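Local atomic coordinates of glycosyl hydrolase family 10 (Bacteroides intestinalis DSM 17393, PDB entry 4QPW), a protein that probably hydrolyses glycosidic bonds of xylan, the chain here being its carbohydrate-binding module, which holds a bound xylo-oligosaccharide. Residues 15-20 and 58-63; 40-45 and 54-59; 86-91 and 110-115. All blocks are in the same frame, centred on the assembly; numbering follows the deposited sequence.

Contact 1: 15-20 and 58-63; sequences YSFWNE and TADNLP. With XYP (beta-D-xylopyranose), chain B.
Across this contact the phenyl ring of F17 lies mainly against backbone. The A59-D60 peptide sits over one face of the ring, with D60 N offset toward the rim. F17 CE2 comes to 3.8 Å from A59 CA. F17 CE1 meets D60 CB at 3.7 Å. F17 CG lies beside its backbone N (chi1 -64°). The F17 and D60 side chains slide past each other in opposite directions, ring and carboxylate planes 77° apart. The carboxylate is used at both oxygens. D60 OD1 takes N61 N from above its plane, at 2.8 Å. D60 OD2 accepts from a water at 2.7 Å. The same water accepts from W18 N at 2.9 Å and so bridges the two segments. N19 ND2 donates to F17 O, in the carbonyl plane, just as strand 19-21 begins. At the far end, the E20 carboxylate takes two hydroxyls of the chain B xylose. O3 donates to E20 OE1 at 2.6 Å and O2 to E20 OE2 at 2.8 Å. The edge of W18 lies near the same O2. This paired grip of a carboxylate on adjacent sugar hydroxyls, with tryptophan alongside, belongs to the glycan-binding site of a β-sandwich carbohydrate-binding module.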
loop_
_atom_site.group_PDB
_atom_site.type_symbol
_atom_site.label_atom_id
_atom_site.label_comp_id
_atom_site.label_asym_id
_atom_site.label_seq_id
_atom_site.Cartn_x
_atom_site.Cartn_y
_atom_site.Cartn_z
ATOM N N TYR A 15 6.933 5.955 -9.563
ATOM C CA TYR A 15 7.228 5.290 -8.327
ATOM C C TYR A 15 8.667 5.382 -7.940
ATOM O O TYR A 15 9.553 4.880 -8.677
ATOM C CB TYR A 15 6.786 3.792 -8.342
ATOM C CG TYR A 15 6.928 3.089 -7.036
ATOM C CD1 TYR A 15 6.062 3.376 -5.985
ATOM C CD2 TYR A 15 7.912 2.193 -6.791
ATOM C CE1 TYR A 15 6.132 2.736 -4.752
ATOM C CE2 TYR A 15 8.033 1.561 -5.592
ATOM C CZ TYR A 15 7.147 1.824 -4.558
ATOM O OH TYR A 15 7.321 1.134 -3.361
ATOM N N SER A 16 8.960 5.970 -6.789
ATOM C CA SER A 16 10.304 6.136 -6.302
ATOM C C SER A 16 10.435 5.727 -4.842
ATOM O O SER A 16 11.507 5.896 -4.225
ATOM C CB SER A 16 10.773 7.592 -6.434
ATOM O OG SER A 16 10.842 8.015 -7.784
ATOM N N PHE A 17 9.430 5.135 -4.206
ATOM C CA PHE A 17 9.452 4.891 -2.773
ATOM C C PHE A 17 10.269 3.652 -2.386
ATOM O O PHE A 17 10.569 2.787 -3.250
ATOM C CB PHE A 17 8.047 4.782 -2.219
ATOM C CG PHE A 17 7.191 6.043 -2.313
ATOM C CD1 PHE A 17 7.689 7.279 -1.924
ATOM C CD2 PHE A 17 5.881 5.972 -2.747
ATOM C CE1 PHE A 17 6.876 8.388 -1.981
ATOM C CE2 PHE A 17 5.091 7.108 -2.788
ATOM C CZ PHE A 17 5.584 8.325 -2.413
ATOM N N TRP A 18 10.603 3.560 -1.134
ATOM C CA TRP A 18 11.338 2.408 -0.581
ATOM C C TRP A 18 10.553 1.129 -0.802
ATOM O O TRP A 18 9.330 1.062 -0.618
ATOM C CB TRP A 18 11.534 2.653 0.915
ATOM C CG TRP A 18 12.320 1.562 1.618
ATOM C CD1 TRP A 18 13.655 1.558 1.858
ATOM C CD2 TRP A 18 11.806 0.355 2.187
ATOM N NE1 TRP A 18 13.980 0.380 2.536
ATOM C CE2 TRP A 18 12.883 -0.373 2.738
ATOM C CE3 TRP A 18 10.565 -0.216 2.254
ATOM C CZ2 TRP A 18 12.697 -1.623 3.362
ATOM C CZ3 TRP A 18 10.408 -1.478 2.857
ATOM C CH2 TRP A 18 11.487 -2.111 3.429
ATOM N N ASN A 19 11.309 0.064 -1.114
ATOM C CA ASN A 19 10.741 -1.247 -1.212
ATOM C C ASN A 19 11.817 -2.290 -0.999
ATOM O O ASN A 19 13.026 -2.020 -1.127
ATOM C CB ASN A 19 10.001 -1.464 -2.472
ATOM C CG ASN A 19 10.848 -1.313 -3.668
ATOM O OD1 ASN A 19 11.428 -2.361 -4.138
ATOM N ND2 ASN A 19 11.124 -0.127 -4.184
ATOM N N GLU A 20 11.408 -3.505 -0.604
ATOM C CA GLU A 20 12.376 -4.576 -0.326
ATOM C C GLU A 20 11.711 -5.883 -0.692
ATOM O O GLU A 20 10.785 -6.348 -0.049
ATOM C CB GLU A 20 12.805 -4.583 1.090
ATOM C CG GLU A 20 13.905 -5.622 1.431
ATOM C CD GLU A 20 14.273 -5.444 2.881
ATOM O OE1 GLU A 20 13.557 -5.838 3.734
ATOM O OE2 GLU A 20 15.116 -4.584 3.239
ATOM N N THR A 58 3.785 2.502 -0.126
ATOM C CA THR A 58 2.865 3.015 -1.163
ATOM C C THR A 58 2.586 4.480 -1.018
ATOM O O THR A 58 1.964 5.102 -1.936
ATOM C CB THR A 58 1.571 2.183 -1.166
ATOM O OG1 THR A 58 0.980 2.214 0.127
ATOM C CG2 THR A 58 1.782 0.788 -1.612
ATOM N N ALA A 59 3.073 5.102 0.041
ATOM C CA ALA A 59 3.014 6.539 0.329
ATOM C C ALA A 59 4.077 6.787 1.413
ATOM O O ALA A 59 4.483 5.854 2.118
ATOM C CB ALA A 59 1.636 6.968 0.839
ATOM N N ASP A 60 4.492 8.038 1.551
ATOM C CA ASP A 60 5.587 8.383 2.487
ATOM C C ASP A 60 5.458 9.836 2.834
ATOM O O ASP A 60 4.592 10.566 2.304
ATOM C CB ASP A 60 6.931 8.105 1.718
ATOM C CG ASP A 60 8.158 8.055 2.565
ATOM O OD1 ASP A 60 8.083 8.139 3.756
ATOM O OD2 ASP A 60 9.245 8.015 1.859
ATOM N N ASN A 61 6.277 10.302 3.784
ATOM C CA ASN A 61 6.301 11.728 4.124
ATOM C C ASN A 61 4.921 12.182 4.609
ATOM O O ASN A 61 4.474 13.301 4.287
ATOM C CB ASN A 61 6.754 12.598 2.908
ATOM C CG ASN A 61 7.893 11.974 2.092
ATOM O OD1 ASN A 61 7.679 11.349 1.127
ATOM N ND2 ASN A 61 9.119 12.117 2.641
ATOM N N LEU A 62 4.250 11.368 5.393
ATOM C CA LEU A 62 2.851 11.656 5.718
ATOM C C LEU A 62 2.694 12.808 6.663
ATOM O O LEU A 62 3.476 12.900 7.662
ATOM C CB LEU A 62 2.182 10.405 6.240
ATOM C CG LEU A 62 2.132 9.192 5.329
ATOM C CD1 LEU A 62 1.499 8.020 6.067
ATOM C CD2 LEU A 62 1.432 9.489 4.013
ATOM N N PRO A 63 1.649 13.588 6.554
ATOM C CA PRO A 63 1.450 14.797 7.419
ATOM C C PRO A 63 0.576 14.415 8.578
ATOM O O PRO A 63 -0.671 14.957 8.616
ATOM C CB PRO A 63 0.707 15.739 6.514
ATOM C CG PRO A 63 -0.197 14.790 5.691
ATOM C CD PRO A 63 0.742 13.625 5.395
HETATM C C1 XYP B . 14.012 -2.014 7.358
HETATM C C2 XYP B . 14.682 -3.281 6.763
HETATM C C3 XYP B . 13.574 -4.301 6.634
HETATM C C4 XYP B . 12.749 -4.453 7.862
HETATM C C5 XYP B . 12.219 -3.111 8.331
HETATM O O2 XYP B . 15.329 -3.044 5.522
HETATM O O3 XYP B . 14.109 -5.603 6.242
HETATM O O4 XYP B . 11.605 -5.288 7.571
HETATM O O5 XYP B . 13.329 -2.210 8.542
HETATM O O HOH W 1 9.695 5.564 0.785
#

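Contact 2: 40-45 and 54-59; sequences LEIKTS and IQYHTA. With XYP (beta-D-xylopyranose), chain C; XYP (beta-D-xylopyranose), chain B.
The Y56 ring receives I42 over one face. I42 CG1 stands 3.9 Å from the ring centroid, 20° off the normal, in a CH-pi contact. I42 CD1 continues toward the hydroxyl end and meets Y56 CE2 at 3.5 Å. The two side chains come from opposite directions. Y56 has CG between its backbone N and carbonyl carbon (chi1 42°), which carries the ring toward strand 40-44, and chi2 of -83° turns a face to I42. The phenol OH is hydrogen-bonded to S125 OG, which fixes the buried polar end. A serine in place of Y56 would probably leave I42 without its aromatic cover and S125 without its phenol partner. A second flat group, the Q55 amide, is on the far side of its strand and touches sugar. Q55 OE1 accepts from O2 of the chain C xylose at 2.6 Å, and Q55 NE2 donates to O4 of the chain B xylose at 3.1 Å. One amide thus spans two neighbouring sugars. The strands 40-44 and 54-57 belong to the two facing sheets of the β-sandwich. Their axes run antiparallel, but at 10.0 Å apart only side chains bridge the gap. The I42 and I54 side chains slide past each other, I42 CG2 4.2 Å from I54 CG2. T44 CG2 presses on I54 CD1 at 3.4 Å, tighter than usual packing. T44 OG1 bonds elsewhere, to F128 O and G130 N. At the other end the L40 and T58 side chains cross at about a right angle, L40 CD2 4.0 Å from T58 CG2, while T58 OG1 bonds to T123 OG1.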
loop_
_atom_site.group_PDB
_atom_site.type_symbol
_atom_site.label_atom_id
_atom_site.label_comp_id
_atom_site.label_asym_id
_atom_site.label_seq_id
_atom_site.Cartn_x
_atom_site.Cartn_y
_atom_site.Cartn_z
ATOM N N LEU A 40 0.455 1.647 -9.708
ATOM C CA LEU A 40 1.532 0.849 -9.137
ATOM C C LEU A 40 1.171 -0.617 -9.292
ATOM O O LEU A 40 0.006 -0.987 -9.053
ATOM C CB LEU A 40 1.735 1.249 -7.681
ATOM C CG LEU A 40 2.763 0.518 -6.893
ATOM C CD1 LEU A 40 4.172 0.632 -7.466
ATOM C CD2 LEU A 40 2.769 0.971 -5.465
ATOM N N GLU A 41 2.102 -1.489 -9.635
ATOM C CA GLU A 41 1.835 -2.896 -9.850
ATOM C C GLU A 41 2.876 -3.750 -9.140
ATOM O O GLU A 41 4.079 -3.521 -9.261
ATOM C CB GLU A 41 1.823 -3.164 -11.353
ATOM C CG GLU A 41 1.509 -4.585 -11.760
ATOM C CD GLU A 41 1.112 -4.740 -13.245
ATOM O OE1 GLU A 41 1.901 -5.489 -13.908
ATOM O OE2 GLU A 41 0.115 -4.279 -13.702
ATOM N N ILE A 42 2.399 -4.748 -8.441
ATOM C CA ILE A 42 3.241 -5.728 -7.705
ATOM C C ILE A 42 2.867 -7.099 -8.307
ATOM O O ILE A 42 1.712 -7.576 -8.124
ATOM C CB ILE A 42 3.049 -5.695 -6.229
ATOM C CG1 ILE A 42 3.312 -4.246 -5.704
ATOM C CG2 ILE A 42 3.921 -6.747 -5.544
ATOM C CD1 ILE A 42 2.046 -3.416 -5.486
ATOM N N LYS A 43 3.794 -7.713 -9.044
ATOM C CA LYS A 43 3.531 -8.989 -9.711
ATOM C C LYS A 43 4.402 -10.073 -9.164
ATOM O O LYS A 43 5.619 -9.903 -9.064
ATOM C CB LYS A 43 3.786 -8.866 -11.165
ATOM C CG LYS A 43 2.817 -8.150 -11.940
ATOM C CD LYS A 43 3.008 -8.519 -13.430
ATOM C CE LYS A 43 3.043 -10.025 -13.566
ATOM N NZ LYS A 43 2.293 -10.512 -14.753
ATOM N N THR A 44 3.792 -11.196 -8.851
ATOM C CA THR A 44 4.471 -12.353 -8.225
ATOM C C THR A 44 4.029 -13.600 -8.921
ATOM O O THR A 44 2.857 -13.793 -9.288
ATOM C CB THR A 44 4.174 -12.525 -6.820
ATOM O OG1 THR A 44 2.737 -12.510 -6.665
ATOM C CG2 THR A 44 4.774 -11.444 -5.967
ATOM N N SER A 45 4.995 -14.535 -9.168
ATOM C CA SER A 45 4.616 -15.915 -9.657
ATOM C C SER A 45 4.894 -16.925 -8.644
ATOM O O SER A 45 4.428 -18.115 -8.833
ATOM C CB SER A 45 5.246 -16.210 -11.006
ATOM O OG SER A 45 6.627 -16.272 -10.878
ATOM N N ILE A 54 7.754 -9.520 0.711
ATOM C CA ILE A 54 7.501 -8.566 -0.387
ATOM C C ILE A 54 6.855 -7.359 0.278
ATOM O O ILE A 54 5.658 -7.447 0.676
ATOM C CB ILE A 54 6.691 -9.133 -1.468
ATOM C CG1 ILE A 54 7.337 -10.415 -2.055
ATOM C CG2 ILE A 54 6.500 -8.084 -2.564
ATOM C CD1 ILE A 54 6.521 -11.090 -3.110
ATOM N N GLN A 55 7.647 -6.330 0.532
ATOM C CA GLN A 55 7.159 -5.134 1.300
ATOM C C GLN A 55 7.588 -3.886 0.619
ATOM O O GLN A 55 8.653 -3.822 -0.037
ATOM C CB GLN A 55 7.613 -5.205 2.753
ATOM C CG GLN A 55 9.129 -5.144 2.934
ATOM C CD GLN A 55 9.548 -5.151 4.378
ATOM O OE1 GLN A 55 8.833 -4.694 5.272
ATOM N NE2 GLN A 55 10.729 -5.730 4.650
ATOM N N TYR A 56 6.730 -2.847 0.699
ATOM C CA TYR A 56 6.932 -1.670 -0.118
ATOM C C TYR A 56 6.143 -0.530 0.489
ATOM O O TYR A 56 5.010 -0.718 0.949
ATOM C CB TYR A 56 6.526 -1.957 -1.586
ATOM C CG TYR A 56 5.265 -2.736 -1.794
ATOM C CD1 TYR A 56 5.272 -4.156 -1.726
ATOM C CD2 TYR A 56 4.034 -2.152 -2.015
ATOM C CE1 TYR A 56 4.143 -4.903 -1.784
ATOM C CE2 TYR A 56 2.910 -2.869 -2.137
ATOM C CZ TYR A 56 2.920 -4.261 -2.009
ATOM O OH TYR A 56 1.754 -4.979 -2.167
ATOM N N HIS A 57 6.704 0.657 0.405
ATOM C CA HIS A 57 5.911 1.849 0.787
ATOM C C HIS A 57 5.062 2.218 -0.383
ATOM O O HIS A 57 5.511 2.307 -1.551
ATOM C CB HIS A 57 6.821 3.029 1.107
ATOM C CG HIS A 57 7.655 2.844 2.345
ATOM N ND1 HIS A 57 8.553 3.829 2.726
ATOM C CD2 HIS A 57 7.731 1.828 3.253
ATOM C CE1 HIS A 57 9.172 3.406 3.824
ATOM N NE2 HIS A 57 8.716 2.213 4.159
ATOM N N THR A 58 3.785 2.502 -0.126
ATOM C CA THR A 58 2.865 3.015 -1.163
ATOM C C THR A 58 2.586 4.480 -1.018
ATOM O O THR A 58 1.964 5.102 -1.936
ATOM C CB THR A 58 1.571 2.183 -1.166
ATOM O OG1 THR A 58 0.980 2.214 0.127
ATOM C CG2 THR A 58 1.782 0.788 -1.612
ATOM N N ALA A 59 3.073 5.102 0.041
ATOM C CA ALA A 59 3.014 6.539 0.329
ATOM C C ALA A 59 4.077 6.787 1.413
ATOM O O ALA A 59 4.483 5.854 2.118
ATOM C CB ALA A 59 1.636 6.968 0.839
HETATM C C1 XYP C . 10.873 -5.688 8.687
HETATM C C2 XYP C . 9.437 -5.859 8.279
HETATM C C3 XYP C . 8.593 -6.411 9.417
HETATM C C4 XYP C . 9.264 -7.710 9.934
HETATM C C5 XYP C . 10.699 -7.448 10.202
HETATM O O2 XYP C . 8.883 -4.598 7.901
HETATM O O3 XYP C . 7.241 -6.662 8.932
HETATM O O4 XYP C . 8.530 -8.113 11.098
HETATM O O5 XYP C . 11.396 -7.023 9.048
HETATM C C1 XYP B . 14.012 -2.014 7.358
HETATM C C2 XYP B . 14.682 -3.281 6.763
HETATM C C3 XYP B . 13.574 -4.301 6.634
HETATM C C4 XYP B . 12.749 -4.453 7.862
HETATM C C5 XYP B . 12.219 -3.111 8.331
HETATM O O2 XYP B . 15.329 -3.044 5.522
HETATM O O3 XYP B . 14.109 -5.603 6.242
HETATM O O4 XYP B . 11.605 -5.288 7.571
HETATM O O5 XYP B . 13.329 -2.210 8.542
#

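Contact 3: 86-91 and 110-115; sequences FGVGPW and FSFKAV. With XYP (beta-D-xylopyranose), chain D; XYP (beta-D-xylopyranose), chain B.
F86 drives its edge into the face of F110. The rings form a T-shaped pair, with centroids 4.8 Å apart and planes at 72°. F86 CE1 is the leading atom. It lies above the F110 ring, offset toward the rim, and comes to 3.5 Å from F110 CD2. F86 CZ also rests over F110 CG. F110 has CG anti to the backbone N (chi1 166°), while F86 has CG between its N and carbonyl carbon; each torsion carries its ring into the gap between the strands. The next pair is turned differently. V88 meets F112 at about a right angle, with its CB over one face of the ring and V88 CG1 3.6 Å from F112 CZ. V88 CG2 is a looser neighbour of F110. Past the rings, a water joins the backbones. It donates to V88 O at 2.8 Å and accepts from V115 N at 2.9 Å. At G89 a side chain would press into the preceding carbonyl and P90 CD. P90 follows, then W91 on the sugar-binding side. The chain D xylose lies over one face of the W91 ring, its C4 3.7 Å above the plane, over the centre. W91 CZ3 also approaches C5 of the chain B xylose at 3.6 Å. Strand 86-89 lies in the five-stranded sheet and strand 110-113 in the other, their axes crossing at -40°. L72 of strand 69-78 touches both F86 and V88, while F99 and A95 of strand 95-101 pack on F110 and F112.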
loop_
_atom_site.group_PDB
_atom_site.type_symbol
_atom_site.label_atom_id
_atom_site.label_comp_id
_atom_site.label_asym_id
_atom_site.label_seq_id
_atom_site.Cartn_x
_atom_site.Cartn_y
_atom_site.Cartn_z
ATOM N N PHE A 86 -1.108 -3.727 5.793
ATOM C CA PHE A 86 -0.506 -2.408 5.839
ATOM C C PHE A 86 -0.291 -1.936 7.187
ATOM O O PHE A 86 -0.977 -2.422 8.171
ATOM C CB PHE A 86 -1.308 -1.414 4.959
ATOM C CG PHE A 86 -2.689 -1.203 5.442
ATOM C CD1 PHE A 86 -2.951 -0.479 6.539
ATOM C CD2 PHE A 86 -3.728 -1.844 4.803
ATOM C CE1 PHE A 86 -4.229 -0.352 7.034
ATOM C CE2 PHE A 86 -5.021 -1.725 5.309
ATOM C CZ PHE A 86 -5.232 -0.987 6.391
ATOM N N GLY A 87 0.555 -0.936 7.357
ATOM C CA GLY A 87 0.638 -0.140 8.566
ATOM C C GLY A 87 0.873 1.290 8.206
ATOM O O GLY A 87 1.645 1.559 7.240
ATOM N N VAL A 88 0.278 2.213 8.906
ATOM C CA VAL A 88 0.462 3.635 8.661
ATOM C C VAL A 88 1.260 4.252 9.801
ATOM O O VAL A 88 0.757 4.244 11.000
ATOM C CB VAL A 88 -0.883 4.393 8.533
ATOM C CG1 VAL A 88 -0.640 5.813 8.146
ATOM C CG2 VAL A 88 -1.795 3.706 7.520
ATOM N N GLY A 89 2.452 4.690 9.577
ATOM C CA GLY A 89 3.326 5.245 10.625
ATOM C C GLY A 89 4.768 5.086 10.246
ATOM O O GLY A 89 5.126 4.553 9.219
ATOM N N PRO A 90 5.660 5.601 11.130
ATOM C CA PRO A 90 7.072 5.503 10.955
ATOM C C PRO A 90 7.580 4.061 11.250
ATOM O O PRO A 90 6.869 3.216 11.650
ATOM C CB PRO A 90 7.611 6.562 11.925
ATOM C CG PRO A 90 6.614 6.484 13.070
ATOM C CD PRO A 90 5.281 6.275 12.397
ATOM N N TRP A 91 8.903 3.918 11.038
ATOM C CA TRP A 91 9.520 2.617 11.256
ATOM C C TRP A 91 9.365 2.107 12.743
ATOM O O TRP A 91 9.275 0.920 12.944
ATOM C CB TRP A 91 11.033 2.670 10.921
ATOM C CG TRP A 91 11.311 2.897 9.467
ATOM C CD1 TRP A 91 11.775 4.007 8.886
ATOM C CD2 TRP A 91 11.180 1.922 8.447
ATOM N NE1 TRP A 91 11.860 3.791 7.512
ATOM C CE2 TRP A 91 11.527 2.545 7.228
ATOM C CE3 TRP A 91 10.820 0.617 8.440
ATOM C CZ2 TRP A 91 11.559 1.856 5.986
ATOM C CZ3 TRP A 91 10.754 -0.023 7.160
ATOM C CH2 TRP A 91 11.140 0.655 5.984
ATOM N N PHE A 110 -9.698 2.824 5.815
ATOM C CA PHE A 110 -9.282 2.372 7.206
ATOM C C PHE A 110 -9.217 3.573 8.051
ATOM O O PHE A 110 -8.363 4.450 7.862
ATOM C CB PHE A 110 -7.906 1.711 7.036
ATOM C CG PHE A 110 -7.094 1.461 8.327
ATOM C CD1 PHE A 110 -7.434 0.419 9.184
ATOM C CD2 PHE A 110 -5.963 2.209 8.614
ATOM C CE1 PHE A 110 -6.677 0.199 10.371
ATOM C CE2 PHE A 110 -5.199 1.938 9.749
ATOM C CZ PHE A 110 -5.570 0.948 10.551
ATOM N N SER A 111 -10.098 3.670 9.046
ATOM C CA SER A 111 -10.040 4.700 10.013
ATOM C C SER A 111 -9.070 4.409 11.152
ATOM O O SER A 111 -9.037 3.240 11.609
ATOM C CB SER A 111 -11.451 4.917 10.637
ATOM O OG SER A 111 -12.348 5.471 9.675
ATOM N N PHE A 112 -8.291 5.348 11.562
ATOM C CA PHE A 112 -7.304 5.087 12.622
ATOM C C PHE A 112 -7.009 6.324 13.324
ATOM O O PHE A 112 -7.051 7.443 12.833
ATOM C CB PHE A 112 -6.016 4.447 12.082
ATOM C CG PHE A 112 -5.186 5.330 11.173
ATOM C CD1 PHE A 112 -5.569 5.602 9.799
ATOM C CD2 PHE A 112 -4.067 5.990 11.656
ATOM C CE1 PHE A 112 -4.840 6.446 9.063
ATOM C CE2 PHE A 112 -3.358 6.833 10.868
ATOM C CZ PHE A 112 -3.760 7.076 9.552
ATOM N N LYS A 113 -6.512 6.145 14.610
ATOM C CA LYS A 113 -5.833 7.164 15.364
ATOM C C LYS A 113 -4.309 7.082 15.090
ATOM O O LYS A 113 -3.763 5.967 15.282
ATOM C CB LYS A 113 -6.184 7.033 16.837
ATOM C CG LYS A 113 -5.690 8.165 17.639
ATOM C CD LYS A 113 -6.362 8.111 19.030
ATOM C CE LYS A 113 -5.380 7.701 20.113
ATOM N NZ LYS A 113 -5.942 7.723 21.505
ATOM N N ALA A 114 -3.637 8.112 14.695
ATOM C CA ALA A 114 -2.229 8.005 14.430
ATOM C C ALA A 114 -1.472 7.599 15.725
ATOM O O ALA A 114 -1.783 8.163 16.810
ATOM C CB ALA A 114 -1.676 9.263 13.904
ATOM N N VAL A 115 -0.562 6.694 15.592
ATOM C CA VAL A 115 0.210 6.195 16.774
ATOM C C VAL A 115 1.470 6.937 16.941
ATOM O O VAL A 115 2.175 6.708 18.011
ATOM C CB VAL A 115 0.441 4.704 16.662
ATOM C CG1 VAL A 115 -0.833 3.946 16.555
ATOM C CG2 VAL A 115 1.445 4.313 15.623
HETATM O O1 XYP D . 15.577 4.315 7.521
HETATM C C1 XYP D . 15.773 2.929 7.613
HETATM C C2 XYP D . 15.263 2.393 8.954
HETATM C C3 XYP D . 15.493 0.901 8.934
HETATM C C4 XYP D . 14.712 0.344 7.748
HETATM C C5 XYP D . 15.314 0.858 6.488
HETATM O O2 XYP D . 15.885 2.914 10.165
HETATM O O3 XYP D . 14.941 0.282 10.081
HETATM O O4 XYP D . 15.105 -1.124 7.567
HETATM O O5 XYP D . 15.071 2.339 6.523
HETATM C C1 XYP B . 14.012 -2.014 7.358
HETATM C C2 XYP B . 14.682 -3.281 6.763
HETATM C C3 XYP B . 13.574 -4.301 6.634
HETATM C C4 XYP B . 12.749 -4.453 7.862
HETATM C C5 XYP B . 12.219 -3.111 8.331
HETATM O O2 XYP B . 15.329 -3.044 5.522
HETATM O O3 XYP B . 14.109 -5.603 6.242
HETATM O O4 XYP B . 11.605 -5.288 7.571
HETATM O O5 XYP B . 13.329 -2.210 8.542
HETATM O O HOH W 2 0.127 6.345 12.767
#

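How the contacts relate
From the N terminus, segment 15-20 comes first and is met by 58-63, so contact 1 closes the longest loop of the three. Contact 2 lies almost wholly inside it: 40-45 packs against 54-59 after a short connection, and the two contacts share T58 and A59. They also touch directly, through E20 N to Q55 O and Y15 OH to H57 O. Contact 3 follows in series, beyond both. L62 packs on V88, and W91 meets W18 and H57. All three contacts reach the five-stranded sheet and the chain B xylose. Contacts 2 and 3 join the two sheets on opposite sides of the chain's centre.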